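Local coordinates for protein 2''-aminoglycoside nucleotidyltransferase (Klebsiella pneumoniae, PDB 4WQK) that confers resistance to kanamycin, gentamicin, tobramycin and related aminoglycoside antibiotics by adenylating their 2''-hydroxyl group in a magnesium-dependent reaction, at residues V7-K12 and E84-E89; G28-D33 and G37-K42; Y98-A101 and S107-E110. All coordinates share one frame; numbering follows the deposited sequence. Where two conformers were deposited one is given.

In the fold
Contacts 1 and 2 belong to the N-terminal domain, contact 3 to the C-terminal domain. Contact 1 is the buried one, where helix 5-19 packs by aliphatic side chains against strand 84-93 of the mixed sheet. Contact 2, nested inside the loop that contact 1 closes, is partly buried and mostly polar, tying the end of helix 28-36 to the turn that follows. The two meet where Trp30 packs on Val7 and Ile10. Contact 3 is likewise only partly buried, though Ser107 and Cys108 themselves are buried; its strand 98-99 borders strand 84-93 in the same sheet, and it relies on serine, carboxylate and water bonds. Glu89 touches Ile100, joining contacts 1 and 3.

Contact 1 of 3, residues V7-K12 and E84-E89; sequences VTLIHK and ELLDCE
The carboxylate of Glu84 is the flat group nearest the meeting point, yet neither its faces nor its edges meet Leu9; it is the aliphatic stem of the glutamate that Leu9 touches. Farther round helix 5-19 the His11 ring carries Val7 CG1 over one face, offset toward the rim, and its NE2 bonds to Ile116 O. At the contact itself Leu9 CD2 lies 3.7 Å from Glu84 CB and 4.1 Å from Glu84 CG, the two side chains sliding past one another in opposite directions. Leu9 reaches this far because its CG stands anti to the backbone N (chi1 179°), which carries the branched end out from the helix toward the sheet; the CA atoms of Leu9 and Glu84 remain 8.6 Å apart. Glu84 bends at chi2 (-61°), so its carboxylate leads off from the leucine, and OE1 is taken up by Gln6 NE2. The same methyl, Leu9 CD2, also meets Leu86 CD2 at 4.4 Å, a looser touch. Leucine suits both places: Leu9 also packs on Ile46 and Ile81, and Leu86 on Ile13, filling the layer between helix and sheet in this nucleotidyltransferase fold. Strand alternation sends the CB of Asp87 the other way from that of Leu86, and there Asp87 joins Asp45 and Asp47 in binding magnesium. Between the two segments the contact is therefore apolar, Leu9 against the glutamate methylenes and Leu86, while Gln6, one turn earlier on the same helix, adds a polar tie at the margin by bonding the carboxylate.

Contact 2 of 3, residues G28-D33 and G37-K42; sequences GGWAID and GRVTRK
Asp33 OD2 is gripped by two donors, Thr40 N and His43 NE2, in the last turn of helix 28-36, which a Schellman motif ends. The Thr40 N to Asp33 OD2 bond is 2.8 Å and nearly straight at 169°, though the N-H comes in from above the carboxylate plane. The other oxygen is used too: Thr40 OG1 donates to the syn lone pair of Asp33 OD1 at 2.7 Å. That hydroxyl sits between its own backbone N and carbonyl carbon (chi1 69°), which lets threonine offer backbone and side-chain donors to one carboxylate and fix its rotation. The short aspartate side chain places both oxygens right beside the returning backbone. Its backbone carbonyl serves as well: Arg38 N bonds to Asp33 O at 3.1 Å, the six-to-one bond of the motif, and Gly37 N to Ala34 O is the second. Gly37, the C-prime residue, has the positive phi that glycine adopts easily. Arg41 extends back past the start of the helix near Gly29, its NE bonded to Ser152 OG of helix 147-160. Trp30 bonds through NE1 to Gln6, and at the far rim of its indole CH2 lies 4.1 Å from Val39 CG2.

Contact 3 of 3, residues Y98-A101 and S107-E110; sequences YEIA and SCPE
The first torsion of Glu99 (chi1 -66°) sets CG anti to the carbonyl carbon, and a bend at chi2 (-70°) turns the carboxylate back to Ser107. Ser107 answers with OG held between its own N and carbonyl carbon (chi1 61°). Side-chain and water-mediated bonds thus tie the loop after strand 98-99, an edge strand of the mixed sheet, back to that strand at the start of the C-terminal domain; Ala101, just beyond, binds kanamycin A. Glu99 OE1 accepts twice from one residue, from Ser107 OG at 2.6 Å and from Ser107 N at 3.1 Å. Both donors approach from the same face of the carboxylate, the amide on the syn side and the hydroxyl from well above the plane, while OE2 takes Gly106 N. Serine fits because its hydroxyl also accepts: Ile100 N points almost straight at Ser107 OG, 3.0 Å away. Ser107 OG thus donates to Glu99 OE1 and accepts from Ile100 N, so two bonds fix its rotation. The two backbones make no direct bond to each other; two waters bridge them. Water 1 receives Cys108 N and donates to Tyr98 O at 2.8 Å, with a weak bond to Glu99 OE2, and water 2 joins Tyr98 N to Cys108 O. The Tyr98 hydroxyl bonds to Glu53, and its ring meets Trp93 edge-to-face. Cys108 is buried, and its small side chain packs closely against the strand backbone: Cys108 CB lies 3.2 Å from Tyr98 O, and Cys108 SG sits 4.2 Å from Ile100 CG1.

Contact 1 of 3, residues V7-K12 and E84-E89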
# COMPACT_ATOMS: atom_id res chain seq x y z
N VAL A 7 -12.70 2.02 7.46
CA VAL A 7 -13.41 1.66 6.22
C VAL A 7 -14.15 2.88 5.69
O VAL A 7 -14.03 3.22 4.50
CB VAL A 7 -14.40 0.49 6.42
CG1 VAL A 7 -15.34 0.35 5.21
CG2 VAL A 7 -13.63 -0.82 6.61
N THR A 8 -14.84 3.59 6.57
CA THR A 8 -15.60 4.77 6.16
C THR A 8 -14.63 5.82 5.60
O THR A 8 -14.90 6.43 4.55
CB THR A 8 -16.40 5.35 7.32
OG1 THR A 8 -17.37 4.38 7.74
CG2 THR A 8 -17.12 6.60 6.88
N LEU A 9 -13.46 5.98 6.23
CA LEU A 9 -12.47 6.94 5.75
C LEU A 9 -11.87 6.56 4.41
O LEU A 9 -11.72 7.41 3.52
CB LEU A 9 -11.37 7.12 6.81
CG LEU A 9 -10.28 8.11 6.37
CD1 LEU A 9 -10.85 9.52 6.18
CD2 LEU A 9 -9.22 8.13 7.47
N ILE A 10 -11.52 5.29 4.21
CA ILE A 10 -11.05 4.78 2.94
C ILE A 10 -12.10 5.08 1.86
O ILE A 10 -11.74 5.57 0.77
CB ILE A 10 -10.76 3.25 3.00
CG1 ILE A 10 -9.50 3.01 3.83
CG2 ILE A 10 -10.58 2.70 1.60
CD1 ILE A 10 -9.30 1.52 4.22
N HIS A 11 -13.36 4.79 2.15
CA HIS A 11 -14.39 5.07 1.13
C HIS A 11 -14.46 6.57 0.84
O HIS A 11 -14.59 6.98 -0.36
CB HIS A 11 -15.77 4.54 1.54
CG HIS A 11 -15.91 3.04 1.40
ND1 HIS A 11 -17.15 2.44 1.31
CD2 HIS A 11 -14.99 2.05 1.34
CE1 HIS A 11 -16.98 1.13 1.19
NE2 HIS A 11 -15.68 0.86 1.22
N LYS A 12 -14.40 7.42 1.86
CA LYS A 12 -14.41 8.87 1.59
C LYS A 12 -13.23 9.34 0.74
O LYS A 12 -13.40 10.16 -0.17
CB LYS A 12 -14.42 9.69 2.88
CG LYS A 12 -15.71 9.68 3.62
CD LYS A 12 -15.62 10.50 4.92
CE LYS A 12 -16.99 10.59 5.59
NZ LYS A 12 -16.85 10.43 7.06
N GLU A 84 -7.07 9.06 12.65
CA GLU A 84 -6.47 8.08 11.74
C GLU A 84 -5.27 8.60 10.96
O GLU A 84 -5.18 9.77 10.63
CB GLU A 84 -7.53 7.54 10.74
CG GLU A 84 -8.76 6.90 11.39
CD GLU A 84 -8.43 5.69 12.24
OE1 GLU A 84 -7.38 5.04 12.02
OE2 GLU A 84 -9.22 5.38 13.15
N LEU A 85 -4.35 7.68 10.71
CA LEU A 85 -3.10 7.98 10.02
C LEU A 85 -3.11 7.40 8.61
O LEU A 85 -3.54 6.27 8.39
CB LEU A 85 -1.90 7.42 10.80
CG LEU A 85 -1.05 8.35 11.66
CD1 LEU A 85 -1.70 9.70 11.94
CD2 LEU A 85 -0.69 7.65 12.96
N LEU A 86 -2.65 8.21 7.67
CA LEU A 86 -2.42 7.80 6.29
C LEU A 86 -0.93 7.78 6.00
O LEU A 86 -0.24 8.80 6.15
CB LEU A 86 -3.07 8.78 5.31
CG LEU A 86 -4.54 9.12 5.45
CD1 LEU A 86 -4.92 9.95 4.24
CD2 LEU A 86 -5.32 7.82 5.52
N ASP A 87 -0.45 6.65 5.50
CA ASP A 87 1.00 6.48 5.20
C ASP A 87 1.11 6.45 3.68
O ASP A 87 0.74 5.45 3.07
CB ASP A 87 1.50 5.19 5.85
CG ASP A 87 2.97 4.92 5.61
OD1 ASP A 87 3.62 5.63 4.84
OD2 ASP A 87 3.47 3.93 6.21
N CYS A 88 1.58 7.55 3.09
CA CYS A 88 1.41 7.77 1.68
C CYS A 88 2.75 7.73 0.92
O CYS A 88 3.69 8.40 1.33
CB CYS A 88 0.77 9.14 1.46
SG CYS A 88 -0.87 9.28 2.17
N GLU A 89 2.83 6.93 -0.14
CA GLU A 89 4.06 6.91 -0.93
C GLU A 89 3.78 7.10 -2.43
O GLU A 89 2.76 6.62 -2.95
CB GLU A 89 4.84 5.61 -0.69
CG GLU A 89 4.17 4.34 -1.12
CD GLU A 89 5.13 3.14 -1.03
OE1 GLU A 89 6.33 3.31 -1.29
OE2 GLU A 89 4.70 2.03 -0.69

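Contact 2 of 3, residues G28-D33 and G37-K42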
# COMPACT_ATOMS: atom_id res chain seq x y z
N GLY A 28 0.05 -2.03 1.73
CA GLY A 28 0.26 -2.57 3.05
C GLY A 28 -0.85 -3.50 3.52
O GLY A 28 -1.43 -4.24 2.73
N GLY A 29 -1.13 -3.48 4.82
CA GLY A 29 -2.00 -4.45 5.43
C GLY A 29 -3.41 -4.33 4.89
O GLY A 29 -4.11 -5.33 4.69
N TRP A 30 -3.87 -3.10 4.63
CA TRP A 30 -5.20 -2.96 4.03
C TRP A 30 -5.25 -3.52 2.60
O TRP A 30 -6.30 -4.00 2.18
CB TRP A 30 -5.65 -1.49 4.04
CG TRP A 30 -6.53 -1.17 5.21
CD1 TRP A 30 -6.23 -0.38 6.27
CD2 TRP A 30 -7.85 -1.69 5.44
NE1 TRP A 30 -7.30 -0.35 7.14
CE2 TRP A 30 -8.31 -1.13 6.65
CE3 TRP A 30 -8.68 -2.55 4.72
CZ2 TRP A 30 -9.58 -1.43 7.19
CZ3 TRP A 30 -9.93 -2.85 5.24
CH2 TRP A 30 -10.37 -2.29 6.47
N ALA A 31 -4.12 -3.50 1.87
CA ALA A 31 -4.12 -4.06 0.51
C ALA A 31 -4.28 -5.56 0.55
O ALA A 31 -4.98 -6.18 -0.32
CB ALA A 31 -2.85 -3.72 -0.24
N ILE A 32 -3.65 -6.19 1.55
CA ILE A 32 -3.82 -7.63 1.75
C ILE A 32 -5.31 -7.96 2.02
O ILE A 32 -5.87 -8.84 1.38
CB ILE A 32 -2.94 -8.14 2.92
CG1 ILE A 32 -1.46 -7.90 2.56
CG2 ILE A 32 -3.23 -9.62 3.25
CD1 ILE A 32 -0.51 -8.16 3.73
N ASP A 33 -5.93 -7.22 2.93
CA ASP A 33 -7.33 -7.48 3.27
C ASP A 33 -8.23 -7.16 2.08
O ASP A 33 -9.20 -7.90 1.86
CB ASP A 33 -7.75 -6.67 4.49
CG ASP A 33 -7.24 -7.27 5.80
OD1 ASP A 33 -6.41 -8.25 5.78
OD2 ASP A 33 -7.68 -6.80 6.87
N GLY A 37 -10.60 -9.72 0.25
CA GLY A 37 -12.00 -9.40 0.43
C GLY A 37 -12.49 -9.69 1.82
O GLY A 37 -13.66 -10.00 2.02
N ARG A 38 -11.60 -9.61 2.80
CA ARG A 38 -11.95 -9.94 4.17
C ARG A 38 -11.06 -9.12 5.10
O ARG A 38 -9.83 -9.06 4.93
CB ARG A 38 -11.77 -11.45 4.49
CG ARG A 38 -12.48 -12.49 3.54
CD ARG A 38 -14.04 -12.50 3.65
NE ARG A 38 -14.69 -13.79 3.41
CZ ARG A 38 -16.02 -13.93 3.44
NH1 ARG A 38 -16.74 -12.87 3.69
NH2 ARG A 38 -16.64 -15.13 3.27
N VAL A 39 -11.67 -8.50 6.11
CA VAL A 39 -10.89 -7.82 7.13
C VAL A 39 -10.29 -8.87 8.08
O VAL A 39 -11.04 -9.65 8.71
CB VAL A 39 -11.75 -6.80 7.90
CG1 VAL A 39 -10.87 -6.01 8.84
CG2 VAL A 39 -12.43 -5.85 6.92
N THR A 40 -8.96 -8.92 8.19
CA THR A 40 -8.31 -9.99 8.96
C THR A 40 -7.69 -9.58 10.29
O THR A 40 -7.31 -10.44 11.09
CB THR A 40 -7.16 -10.65 8.14
OG1 THR A 40 -6.09 -9.71 7.99
CG2 THR A 40 -7.66 -11.12 6.78
N ARG A 41 -7.59 -8.28 10.52
CA ARG A 41 -7.02 -7.77 11.76
C ARG A 41 -7.24 -6.26 11.84
O ARG A 41 -7.73 -5.65 10.90
CB ARG A 41 -5.52 -8.10 11.89
CG ARG A 41 -4.58 -7.38 10.93
CD ARG A 41 -3.14 -7.63 11.36
NE ARG A 41 -2.12 -7.15 10.43
CZ ARG A 41 -1.52 -5.96 10.53
NH1 ARG A 41 -1.87 -5.12 11.49
NH2 ARG A 41 -0.60 -5.60 9.64
N LYS A 42 -6.92 -5.69 12.99
CA LYS A 42 -6.95 -4.25 13.17
C LYS A 42 -5.67 -3.68 12.58
O LYS A 42 -4.57 -4.20 12.80
CB LYS A 42 -7.09 -3.89 14.66
CG LYS A 42 -7.24 -2.40 14.94
CD LYS A 42 -8.58 -1.88 14.42
CE LYS A 42 -8.54 -0.35 14.20
NZ LYS A 42 -9.70 0.12 13.37

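Contact 3 of 3, residues Y98-A101 and S107-E110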
# COMPACT_ATOMS: atom_id res chain seq x y z
N TYR A 98 1.84 3.33 -13.56
CA TYR A 98 2.58 3.88 -12.42
C TYR A 98 3.37 2.77 -11.75
O TYR A 98 2.90 1.64 -11.66
CB TYR A 98 1.61 4.52 -11.41
CG TYR A 98 1.06 5.84 -11.90
CD1 TYR A 98 1.81 7.01 -11.76
CD2 TYR A 98 -0.20 5.91 -12.52
CE1 TYR A 98 1.35 8.23 -12.24
CE2 TYR A 98 -0.68 7.13 -12.99
CZ TYR A 98 0.08 8.29 -12.86
OH TYR A 98 -0.40 9.49 -13.30
N GLU A 99 4.56 3.11 -11.25
CA GLU A 99 5.38 2.13 -10.56
C GLU A 99 6.02 2.73 -9.32
O GLU A 99 6.54 3.83 -9.35
CB GLU A 99 6.51 1.55 -11.44
CG GLU A 99 6.02 0.72 -12.63
CD GLU A 99 5.40 -0.63 -12.22
OE1 GLU A 99 5.61 -1.08 -11.07
OE2 GLU A 99 4.78 -1.28 -13.12
N ILE A 100 6.00 1.96 -8.26
CA ILE A 100 6.77 2.29 -7.06
C ILE A 100 8.24 2.11 -7.40
O ILE A 100 8.60 1.11 -8.00
CB ILE A 100 6.34 1.37 -5.89
CG1 ILE A 100 4.89 1.67 -5.51
CG2 ILE A 100 7.23 1.59 -4.67
CD1 ILE A 100 4.32 0.63 -4.55
N ALA A 101 9.07 3.09 -7.03
CA ALA A 101 10.53 3.02 -7.30
C ALA A 101 11.10 1.76 -6.71
O ALA A 101 10.82 1.43 -5.55
CB ALA A 101 11.26 4.23 -6.73
N SER A 107 3.46 -3.07 -10.01
CA SER A 107 3.16 -2.72 -8.63
C SER A 107 1.84 -1.98 -8.43
O SER A 107 1.27 -2.04 -7.35
CB SER A 107 4.32 -1.90 -8.00
OG SER A 107 4.54 -0.68 -8.70
N CYS A 108 1.38 -1.30 -9.49
CA CYS A 108 0.19 -0.44 -9.39
C CYS A 108 -0.75 -0.79 -10.52
O CYS A 108 -0.87 -0.04 -11.48
CB CYS A 108 0.60 1.06 -9.48
SG CYS A 108 1.63 1.61 -8.10
N PRO A 109 -1.44 -1.93 -10.44
CA PRO A 109 -2.26 -2.38 -11.59
C PRO A 109 -3.46 -1.45 -11.83
O PRO A 109 -4.06 -0.93 -10.86
CB PRO A 109 -2.75 -3.78 -11.17
CG PRO A 109 -2.43 -3.92 -9.71
CD PRO A 109 -1.38 -2.91 -9.34
N GLU A 110 -3.82 -1.27 -13.09
CA GLU A 110 -4.93 -0.34 -13.39
C GLU A 110 -6.28 -0.87 -12.93
O GLU A 110 -7.14 -0.07 -12.55
CB GLU A 110 -5.00 0.00 -14.87
CG GLU A 110 -5.21 -1.15 -15.79
CD GLU A 110 -6.70 -1.46 -16.01
OE1 GLU A 110 -7.55 -0.59 -15.74
OE2 GLU A 110 -6.99 -2.59 -16.46
O HOH W 1 2.14 -0.95 -12.25
O HOH W 2 -0.76 2.34 -12.91